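Local coordinates for protein transcription factor GAMBIF1 (Anopheles gambiae, PDB 1BVO) that probably activates transcription by RNA polymerase II as a Dorsal-like Rel protein, its specificity domain, present here, being bound to DNA, at residues L140-E152 and E161-D173. Numbering follows the deposited sequence.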
# COMPACT_ATOMS: atom_id res chain seq x y z
N LEU C 140 8.27 -13.80 2.40
CA LEU C 140 7.49 -13.12 3.43
C LEU C 140 6.26 -13.88 3.93
O LEU C 140 5.38 -13.29 4.56
CB LEU C 140 7.08 -11.73 2.95
CG LEU C 140 8.27 -10.83 2.61
CD1 LEU C 140 7.78 -9.46 2.24
CD2 LEU C 140 9.23 -10.76 3.78
N ASN C 141 6.24 -15.19 3.72
CA ASN C 141 5.12 -16.00 4.17
C ASN C 141 5.51 -17.13 5.08
O ASN C 141 4.69 -17.97 5.44
CB ASN C 141 4.36 -16.56 3.00
CG ASN C 141 3.17 -15.72 2.65
OD1 ASN C 141 3.33 -14.58 2.17
ND2 ASN C 141 1.97 -16.25 2.93
N ALA C 142 6.78 -17.14 5.46
CA ALA C 142 7.27 -18.18 6.34
C ALA C 142 8.43 -17.62 7.13
O ALA C 142 9.16 -16.74 6.68
CB ALA C 142 7.70 -19.38 5.54
N VAL C 143 8.55 -18.13 8.35
CA VAL C 143 9.59 -17.71 9.25
C VAL C 143 9.82 -18.86 10.19
O VAL C 143 9.15 -19.88 10.14
CB VAL C 143 9.12 -16.57 10.19
CG1 VAL C 143 8.94 -15.27 9.43
CG2 VAL C 143 7.80 -16.98 10.85
N ARG C 144 10.80 -18.68 11.05
CA ARG C 144 11.06 -19.65 12.10
C ARG C 144 11.46 -18.74 13.27
O ARG C 144 11.93 -17.61 13.07
CB ARG C 144 12.23 -20.56 11.78
CG ARG C 144 12.13 -21.42 10.55
CD ARG C 144 13.42 -22.23 10.50
NE ARG C 144 13.64 -22.98 9.28
CZ ARG C 144 13.48 -24.29 9.18
NH1 ARG C 144 13.09 -25.00 10.23
NH2 ARG C 144 13.74 -24.89 8.02
N LEU C 145 11.15 -19.19 14.47
CA LEU C 145 11.48 -18.44 15.66
C LEU C 145 12.89 -18.87 16.02
O LEU C 145 13.22 -20.06 15.97
CB LEU C 145 10.52 -18.81 16.80
CG LEU C 145 9.06 -18.49 16.51
CD1 LEU C 145 8.17 -19.04 17.60
CD2 LEU C 145 8.89 -16.99 16.38
N CYS C 146 13.72 -17.91 16.37
CA CYS C 146 15.08 -18.24 16.75
C CYS C 146 15.24 -17.98 18.25
O CYS C 146 14.88 -16.90 18.74
CB CYS C 146 16.09 -17.41 15.99
SG CYS C 146 17.78 -18.05 16.18
N PHE C 147 15.72 -18.98 18.97
CA PHE C 147 15.90 -18.83 20.40
C PHE C 147 17.37 -18.78 20.76
O PHE C 147 18.05 -19.80 20.75
CB PHE C 147 15.23 -19.98 21.16
CG PHE C 147 13.75 -20.12 20.88
CD1 PHE C 147 12.82 -19.42 21.62
CD2 PHE C 147 13.29 -20.95 19.87
CE1 PHE C 147 11.45 -19.53 21.36
CE2 PHE C 147 11.94 -21.08 19.60
CZ PHE C 147 11.01 -20.37 20.35
N GLN C 148 17.88 -17.59 21.02
CA GLN C 148 19.28 -17.48 21.42
C GLN C 148 19.28 -17.39 22.93
O GLN C 148 18.75 -16.41 23.49
CB GLN C 148 19.93 -16.24 20.89
CG GLN C 148 20.28 -16.26 19.46
CD GLN C 148 20.67 -14.90 19.05
OE1 GLN C 148 19.82 -14.00 18.96
NE2 GLN C 148 21.98 -14.68 18.92
N VAL C 149 19.85 -18.38 23.59
CA VAL C 149 19.89 -18.37 25.04
C VAL C 149 21.25 -17.91 25.53
O VAL C 149 22.28 -18.23 24.93
CB VAL C 149 19.51 -19.76 25.62
CG1 VAL C 149 20.06 -19.92 27.03
CG2 VAL C 149 18.00 -19.91 25.65
N PHE C 150 21.25 -17.10 26.59
CA PHE C 150 22.47 -16.60 27.19
C PHE C 150 22.48 -16.87 28.69
O PHE C 150 21.55 -16.50 29.42
CB PHE C 150 22.61 -15.08 26.99
CG PHE C 150 22.68 -14.63 25.56
CD1 PHE C 150 23.87 -14.71 24.84
CD2 PHE C 150 21.56 -14.08 24.95
CE1 PHE C 150 23.95 -14.22 23.53
CE2 PHE C 150 21.63 -13.60 23.63
CZ PHE C 150 22.83 -13.67 22.93
N LEU C 151 23.52 -17.56 29.14
CA LEU C 151 23.71 -17.87 30.55
C LEU C 151 24.35 -16.70 31.25
O LEU C 151 25.06 -15.92 30.62
CB LEU C 151 24.62 -19.07 30.67
CG LEU C 151 24.05 -20.21 29.84
CD1 LEU C 151 24.73 -21.48 30.25
CD2 LEU C 151 22.55 -20.31 30.08
N GLU C 152 24.07 -16.55 32.55
CA GLU C 152 24.68 -15.46 33.32
C GLU C 152 26.17 -15.82 33.26
O GLU C 152 26.52 -17.00 33.21
CB GLU C 152 24.17 -15.46 34.78
CG GLU C 152 24.52 -14.17 35.56
CD GLU C 152 24.20 -14.22 37.05
OE1 GLU C 152 24.07 -15.32 37.63
OE2 GLU C 152 24.11 -13.15 37.69
N GLU C 161 27.45 -15.87 28.52
CA GLU C 161 27.67 -17.13 27.85
C GLU C 161 26.53 -17.49 26.94
O GLU C 161 25.41 -17.71 27.39
CB GLU C 161 27.93 -18.25 28.86
CG GLU C 161 29.12 -17.96 29.77
CD GLU C 161 30.37 -17.56 29.01
OE1 GLU C 161 30.49 -17.83 27.79
OE2 GLU C 161 31.27 -16.97 29.65
N PRO C 162 26.79 -17.47 25.64
CA PRO C 162 25.70 -17.82 24.74
C PRO C 162 25.71 -19.30 24.42
O PRO C 162 26.77 -19.92 24.28
CB PRO C 162 26.00 -16.97 23.51
CG PRO C 162 27.49 -16.95 23.46
CD PRO C 162 27.95 -16.93 24.92
N LEU C 163 24.53 -19.90 24.45
CA LEU C 163 24.40 -21.30 24.08
C LEU C 163 24.14 -21.15 22.59
O LEU C 163 23.82 -20.06 22.11
CB LEU C 163 23.20 -21.96 24.76
CG LEU C 163 23.23 -22.07 26.28
CD1 LEU C 163 22.14 -23.01 26.76
CD2 LEU C 163 24.60 -22.56 26.74
N THR C 164 24.25 -22.25 21.85
CA THR C 164 24.06 -22.19 20.40
C THR C 164 22.60 -21.98 20.01
O THR C 164 21.71 -22.68 20.51
CB THR C 164 24.64 -23.45 19.70
OG1 THR C 164 23.65 -24.07 18.88
CG2 THR C 164 25.17 -24.46 20.71
N PRO C 165 22.35 -21.03 19.10
CA PRO C 165 21.01 -20.71 18.61
C PRO C 165 20.33 -21.99 18.16
O PRO C 165 20.96 -22.91 17.64
CB PRO C 165 21.28 -19.78 17.43
CG PRO C 165 22.51 -19.06 17.88
CD PRO C 165 23.35 -20.20 18.41
N VAL C 166 19.05 -22.06 18.44
CA VAL C 166 18.25 -23.21 18.09
C VAL C 166 17.09 -22.63 17.30
O VAL C 166 16.55 -21.56 17.62
CB VAL C 166 17.83 -23.98 19.36
CG1 VAL C 166 16.54 -24.72 19.14
CG2 VAL C 166 18.94 -24.96 19.72
N VAL C 167 16.77 -23.31 16.21
CA VAL C 167 15.74 -22.85 15.32
C VAL C 167 14.53 -23.79 15.39
O VAL C 167 14.67 -24.98 15.65
CB VAL C 167 16.34 -22.67 13.91
CG1 VAL C 167 15.46 -23.24 12.83
CG2 VAL C 167 16.65 -21.20 13.67
N SER C 168 13.35 -23.18 15.32
CA SER C 168 12.06 -23.87 15.38
C SER C 168 11.62 -24.30 14.00
O SER C 168 12.10 -23.78 12.98
CB SER C 168 11.00 -22.90 15.89
OG SER C 168 10.72 -21.91 14.90
N ASP C 169 10.64 -25.19 13.96
CA ASP C 169 10.11 -25.63 12.69
C ASP C 169 9.50 -24.42 12.02
O ASP C 169 9.25 -23.40 12.69
CB ASP C 169 9.07 -26.73 12.87
CG ASP C 169 9.67 -27.98 13.50
OD1 ASP C 169 10.90 -28.02 13.72
OD2 ASP C 169 8.90 -28.92 13.78
N ILE C 170 9.25 -24.50 10.73
CA ILE C 170 8.70 -23.36 10.04
C ILE C 170 7.28 -22.99 10.42
O ILE C 170 6.44 -23.85 10.72
CB ILE C 170 8.83 -23.52 8.53
CG1 ILE C 170 10.31 -23.71 8.19
CG2 ILE C 170 8.28 -22.28 7.83
CD1 ILE C 170 10.55 -24.32 6.84
N ILE C 171 7.05 -21.68 10.46
CA ILE C 171 5.75 -21.07 10.76
C ILE C 171 5.36 -20.38 9.45
O ILE C 171 6.10 -19.51 8.96
CB ILE C 171 5.85 -20.00 11.85
CG1 ILE C 171 6.18 -20.64 13.18
CG2 ILE C 171 4.56 -19.21 11.93
CD1 ILE C 171 6.59 -19.64 14.22
N TYR C 172 4.20 -20.77 8.92
CA TYR C 172 3.63 -20.29 7.66
C TYR C 172 2.45 -19.35 7.83
O TYR C 172 1.45 -19.73 8.43
CB TYR C 172 3.15 -21.49 6.83
CG TYR C 172 4.21 -22.51 6.45
CD1 TYR C 172 5.29 -22.14 5.65
CD2 TYR C 172 4.15 -23.84 6.90
CE1 TYR C 172 6.28 -23.05 5.32
CE2 TYR C 172 5.15 -24.76 6.56
CZ TYR C 172 6.21 -24.35 5.78
OH TYR C 172 7.25 -25.21 5.49
N ASP C 173 2.49 -18.18 7.21
CA ASP C 173 1.37 -17.23 7.30
C ASP C 173 0.07 -17.85 6.81
O ASP C 173 -0.07 -18.23 5.63
CB ASP C 173 1.63 -15.93 6.54
CG ASP C 173 0.56 -14.87 6.79
OD1 ASP C 173 -0.45 -15.16 7.46
OD2 ASP C 173 0.74 -13.73 6.33
O HOH W 1 20.41 -20.76 22.03
O HOH W 2 22.68 -17.69 21.86
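N141 and D173 open the contact, the backbone N of D173 donating to N141 O while ND2 of N141 lies alongside D173 CB. A142 CB touches Y172 CD1 and I170 CG2. At V143 the strands form a hydrogen-bonded antiparallel pair with I171, and the 174° bond from I171 N to V143 O (2.8 Å) is nearly straight. R144, extended from CG to NE, lays one guanidinium face over I170 CG1, which is 3.4 Å from R144 CZ. In the plane of that group NH1 donates to S168 O (3.2 Å), while NH2 bonds K61 O, so a hydrophobic face contact and two carbonyls help fix how the guanidinium is turned. The register slips by one residue here, and S168 bridges the break: its OG, between backbone N and carbonyl carbon (chi1 70°), takes the N-H of L145 (2.8 Å) and donates to D169 O. The leucine's CG meets I171 CD1. C146 SG packs against P165 CB and V167 CG2, and F147 N bonds V166 O (3.0 Å), its ring reaching F97. A second slip follows at L163-P165, where one water accepts from V149 N and lies 2.9 Å from F147 O, and another links V149 O to L163 O. V149 and L163 lie side by side, CG1 to CD1 3.7 Å, on the face packed against V3. Beyond them F150 CD1 touches P162 CB, and L151 pairs with E161. Strand 142-152 also bonds strand 52-59, leaving 159-172 outermost in this sheet of the chain; the twice-interrupted antiparallel hairpin belongs to the immunoglobulin-like beta-sandwich of the Rel homology DNA-binding domain.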